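Long-range contact in DsrH (Allochromatium vinosum, PDB 2HY5), which is one of the three kinds of subunit of the DsrEFH complex and probably takes part in sulfur transfer during the oxidation of stored sulfur: residues C[54-65]-C[76-85]. Sequence-based numbering, arbitrary orientation.
Sequences LGKLKLYVLGPD and VIPGISVVDY
The ring of Tyr85 lies across the bumps made by Leu62 and Pro64, covering both with one side. Methyl CD2 of Leu62 approaches the CE2/CZ part of the phenol, 3.5 Å from Tyr85 CE2, the two side chains crossing at about a right angle; on the same side of the ring plane the pyrrolidine of Pro64 slides past the CE1/CD1 part in the opposite direction, with Pro64 CB 3.9 Å from Tyr85 CE1. Leu62 reaches the ring because its CG stands opposite the backbone N (chi1 -170°), beside the carbonyl carbon. A water lies 2.5 Å from Tyr85 OH and donates to OD2 of Asp65, a carboxylate already engaged by Arg69, the Glu34 amide and Gln15 of the DsrE chain. Cutting Tyr85 back to an alanine is likely to uncover Leu62 CD2 and the Pro64 ring on that side and leave this water without its phenol partner.

Upstream, strands 58-62 and 81-83 pair in parallel through four backbone bonds, Ser81 N to Leu59 O, Val61 N to Ser81 O, Val83 N to Val61 O and Gly63 N to Val83 O, the last 2.7 Å long. On one face, CD2 of Tyr60 rests 3.7 Å from both Ser81 CB and Val83 CG1. On the other, Val61 and Val82 lie side by side, while Ile80 CG2 packs 3.9 Å from Val61 CG1. CG1 of Val82 fills the space over Gly63, 3.6 Å from its CA, where a side chain would be tight. At the far end Leu54 CD1 projects against the Ile77-Ile80 type II turn, 3.5 Å from Pro78 O.

With helix 63-68 between them, the strands form a beta-alpha-beta unit at the edge of a parallel sheet; just past their C-terminal ends Pro64 touches DsrF, and Asp65 and Tyr85 touch both DsrE and DsrF.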
loop_
_atom_site.group_PDB
_atom_site.type_symbol
_atom_site.label_atom_id
_atom_site.label_comp_id
_atom_site.label_asym_id
_atom_site.label_seq_id
_atom_site.Cartn_x
_atom_site.Cartn_y
_atom_site.Cartn_z
ATOM N N LEU C 54 5.886 5.982 -26.720
ATOM C CA LEU C 54 6.625 5.095 -27.612
ATOM C C LEU C 54 7.452 5.904 -28.600
ATOM O O LEU C 54 8.398 5.394 -29.201
ATOM C CB LEU C 54 5.657 4.184 -28.371
ATOM C CG LEU C 54 5.041 3.043 -27.560
ATOM C CD1 LEU C 54 3.944 2.365 -28.366
ATOM C CD2 LEU C 54 6.132 2.050 -27.186
ATOM N N GLY C 55 7.089 7.171 -28.759
ATOM C CA GLY C 55 7.802 8.041 -29.676
ATOM C C GLY C 55 9.215 8.386 -29.243
ATOM O O GLY C 55 10.055 8.708 -30.080
ATOM N N LYS C 56 9.497 8.324 -27.945
ATOM C CA LYS C 56 10.842 8.646 -27.479
ATOM C C LYS C 56 11.432 7.637 -26.503
ATOM O O LYS C 56 12.629 7.664 -26.228
ATOM C CB LYS C 56 10.871 10.048 -26.851
ATOM C CG LYS C 56 10.373 10.156 -25.410
ATOM C CD LYS C 56 8.897 9.828 -25.265
ATOM C CE LYS C 56 8.300 10.545 -24.058
ATOM N NZ LYS C 56 9.103 10.364 -22.814
ATOM N N LEU C 57 10.595 6.742 -25.991
ATOM C CA LEU C 57 11.044 5.733 -25.036
ATOM C C LEU C 57 10.835 4.321 -25.567
ATOM O O LEU C 57 10.019 4.103 -26.459
ATOM C CB LEU C 57 10.256 5.856 -23.729
ATOM C CG LEU C 57 10.174 7.208 -23.021
ATOM C CD1 LEU C 57 9.196 7.091 -21.855
ATOM C CD2 LEU C 57 11.556 7.638 -22.538
ATOM N N LYS C 58 11.579 3.367 -25.009
ATOM C CA LYS C 58 11.433 1.961 -25.364
ATOM C C LYS C 58 10.590 1.386 -24.226
ATOM O O LYS C 58 11.012 1.412 -23.070
ATOM C CB LYS C 58 12.793 1.258 -25.394
ATOM C CG LYS C 58 13.793 1.858 -26.367
ATOM C CD LYS C 58 15.120 1.114 -26.296
ATOM C CE LYS C 58 16.130 1.680 -27.279
ATOM N NZ LYS C 58 17.399 0.898 -27.279
ATOM N N LEU C 59 9.403 0.886 -24.545
ATOM C CA LEU C 59 8.516 0.339 -23.520
ATOM C C LEU C 59 8.493 -1.184 -23.544
ATOM O O LEU C 59 8.470 -1.802 -24.612
ATOM C CB LEU C 59 7.089 0.860 -23.720
ATOM C CG LEU C 59 6.866 2.371 -23.795
ATOM C CD1 LEU C 59 5.369 2.644 -23.901
ATOM C CD2 LEU C 59 7.451 3.056 -22.569
ATOM N N TYR C 60 8.491 -1.777 -22.353
ATOM C CA TYR C 60 8.465 -3.227 -22.196
ATOM C C TYR C 60 7.404 -3.589 -21.172
ATOM O O TYR C 60 7.096 -2.793 -20.287
ATOM C CB TYR C 60 9.812 -3.744 -21.690
ATOM C CG TYR C 60 10.982 -3.396 -22.570
ATOM C CD1 TYR C 60 11.554 -2.124 -22.535
ATOM C CD2 TYR C 60 11.505 -4.332 -23.459
ATOM C CE1 TYR C 60 12.623 -1.796 -23.366
ATOM C CE2 TYR C 60 12.573 -4.012 -24.296
ATOM C CZ TYR C 60 13.123 -2.745 -24.244
ATOM O OH TYR C 60 14.160 -2.423 -25.089
ATOM N N VAL C 61 6.850 -4.788 -21.297
ATOM C CA VAL C 61 5.839 -5.253 -20.361
ATOM C C VAL C 61 6.203 -6.679 -19.973
ATOM O O VAL C 61 6.644 -7.456 -20.816
ATOM C CB VAL C 61 4.424 -5.204 -21.001
ATOM C CG1 VAL C 61 4.348 -6.119 -22.211
ATOM C CG2 VAL C 61 3.377 -5.592 -19.975
ATOM N N LEU C 62 6.035 -7.022 -18.698
ATOM C CA LEU C 62 6.384 -8.362 -18.234
ATOM C C LEU C 62 5.293 -9.377 -18.573
ATOM O O LEU C 62 4.196 -9.343 -18.018
ATOM C CB LEU C 62 6.653 -8.338 -16.722
ATOM C CG LEU C 62 7.269 -9.605 -16.124
ATOM C CD1 LEU C 62 8.651 -9.868 -16.720
ATOM C CD2 LEU C 62 7.372 -9.432 -14.621
ATOM N N GLY C 63 5.616 -10.278 -19.499
ATOM C CA GLY C 63 4.679 -11.295 -19.945
ATOM C C GLY C 63 4.032 -12.124 -18.850
ATOM O O GLY C 63 2.828 -12.375 -18.907
ATOM N N PRO C 64 4.802 -12.588 -17.854
ATOM C CA PRO C 64 4.230 -13.389 -16.768
ATOM C C PRO C 64 3.095 -12.665 -16.041
ATOM O O PRO C 64 2.073 -13.276 -15.720
ATOM C CB PRO C 64 5.435 -13.653 -15.874
ATOM C CG PRO C 64 6.547 -13.777 -16.867
ATOM C CD PRO C 64 6.276 -12.601 -17.788
ATOM N N ASP C 65 3.270 -11.371 -15.774
ATOM C CA ASP C 65 2.223 -10.607 -15.100
ATOM C C ASP C 65 1.047 -10.365 -16.046
ATOM O O ASP C 65 -0.110 -10.366 -15.626
ATOM C CB ASP C 65 2.776 -9.283 -14.553
ATOM C CG ASP C 65 3.466 -9.456 -13.202
ATOM O OD1 ASP C 65 2.882 -10.132 -12.326
ATOM O OD2 ASP C 65 4.575 -8.909 -13.001
ATOM N N VAL C 76 -1.596 -6.300 -26.238
ATOM C CA VAL C 76 -0.729 -5.171 -25.941
ATOM C C VAL C 76 -0.696 -4.120 -27.051
ATOM O O VAL C 76 -0.904 -4.433 -28.227
ATOM C CB VAL C 76 0.716 -5.665 -25.683
ATOM C CG1 VAL C 76 1.624 -4.503 -25.340
ATOM C CG2 VAL C 76 0.710 -6.689 -24.566
ATOM N N ILE C 77 -0.448 -2.873 -26.667
ATOM C CA ILE C 77 -0.338 -1.784 -27.628
ATOM C C ILE C 77 0.884 -2.096 -28.486
ATOM O O ILE C 77 1.975 -2.324 -27.959
ATOM C CB ILE C 77 -0.108 -0.436 -26.916
ATOM C CG1 ILE C 77 -1.317 -0.100 -26.038
ATOM C CG2 ILE C 77 0.138 0.667 -27.943
ATOM C CD1 ILE C 77 -1.079 1.071 -25.098
ATOM N N PRO C 78 0.715 -2.130 -29.817
ATOM C CA PRO C 78 1.837 -2.423 -30.713
ATOM C C PRO C 78 3.022 -1.503 -30.445
ATOM O O PRO C 78 2.875 -0.281 -30.407
ATOM C CB PRO C 78 1.234 -2.204 -32.097
ATOM C CG PRO C 78 -0.187 -2.642 -31.900
ATOM C CD PRO C 78 -0.540 -1.992 -30.579
ATOM N N GLY C 79 4.198 -2.090 -30.254
ATOM C CA GLY C 79 5.376 -1.284 -29.984
ATOM C C GLY C 79 5.970 -1.600 -28.630
ATOM O O GLY C 79 7.167 -1.414 -28.405
ATOM N N ILE C 80 5.125 -2.062 -27.714
ATOM C CA ILE C 80 5.585 -2.432 -26.382
ATOM C C ILE C 80 6.067 -3.876 -26.475
ATOM O O ILE C 80 5.302 -4.769 -26.824
ATOM C CB ILE C 80 4.447 -2.351 -25.351
ATOM C CG1 ILE C 80 3.895 -0.926 -25.307
ATOM C CG2 ILE C 80 4.964 -2.750 -23.972
ATOM C CD1 ILE C 80 2.796 -0.723 -24.287
ATOM N N SER C 81 7.342 -4.095 -26.168
ATOM C CA SER C 81 7.932 -5.425 -26.238
ATOM C C SER C 81 7.603 -6.236 -24.996
ATOM O O SER C 81 7.763 -5.750 -23.882
ATOM C CB SER C 81 9.454 -5.320 -26.358
ATOM O OG SER C 81 9.837 -4.602 -27.514
ATOM N N VAL C 82 7.153 -7.471 -25.195
ATOM C CA VAL C 82 6.823 -8.354 -24.081
ATOM C C VAL C 82 8.081 -9.141 -23.719
ATOM O O VAL C 82 8.711 -9.745 -24.587
ATOM C CB VAL C 82 5.694 -9.334 -24.465
ATOM C CG1 VAL C 82 5.334 -10.223 -23.280
ATOM C CG2 VAL C 82 4.473 -8.553 -24.934
ATOM N N VAL C 83 8.445 -9.114 -22.439
ATOM C CA VAL C 83 9.630 -9.815 -21.952
ATOM C C VAL C 83 9.285 -10.712 -20.760
ATOM O O VAL C 83 8.241 -10.547 -20.133
ATOM C CB VAL C 83 10.712 -8.819 -21.493
ATOM C CG1 VAL C 83 11.108 -7.908 -22.648
ATOM C CG2 VAL C 83 10.193 -7.995 -20.317
ATOM N N ASP C 84 10.151 -11.679 -20.462
ATOM C CA ASP C 84 9.920 -12.541 -19.307
ATOM C C ASP C 84 10.884 -12.079 -18.225
ATOM O O ASP C 84 11.542 -11.055 -18.385
ATOM C CB ASP C 84 10.154 -14.019 -19.642
ATOM C CG ASP C 84 11.467 -14.259 -20.344
ATOM O OD1 ASP C 84 12.388 -13.429 -20.198
ATOM O OD2 ASP C 84 11.581 -15.291 -21.036
ATOM N N TYR C 85 10.978 -12.811 -17.123
ATOM C CA TYR C 85 11.882 -12.379 -16.063
ATOM C C TYR C 85 13.337 -12.320 -16.514
ATOM O O TYR C 85 14.089 -11.445 -16.080
ATOM C CB TYR C 85 11.728 -13.271 -14.831
ATOM C CG TYR C 85 10.503 -12.926 -14.004
ATOM C CD1 TYR C 85 9.379 -13.755 -13.995
ATOM C CD2 TYR C 85 10.464 -11.760 -13.243
ATOM C CE1 TYR C 85 8.245 -13.428 -13.245
ATOM C CE2 TYR C 85 9.338 -11.422 -12.489
ATOM C CZ TYR C 85 8.235 -12.259 -12.496
ATOM O OH TYR C 85 7.122 -11.933 -11.752
HETATM O O HOH W 1 9.036 0.339 -27.337
HETATM O O HOH W 2 10.413 -2.059 -26.809
HETATM O O HOH W 3 6.585 -9.498 -11.270
#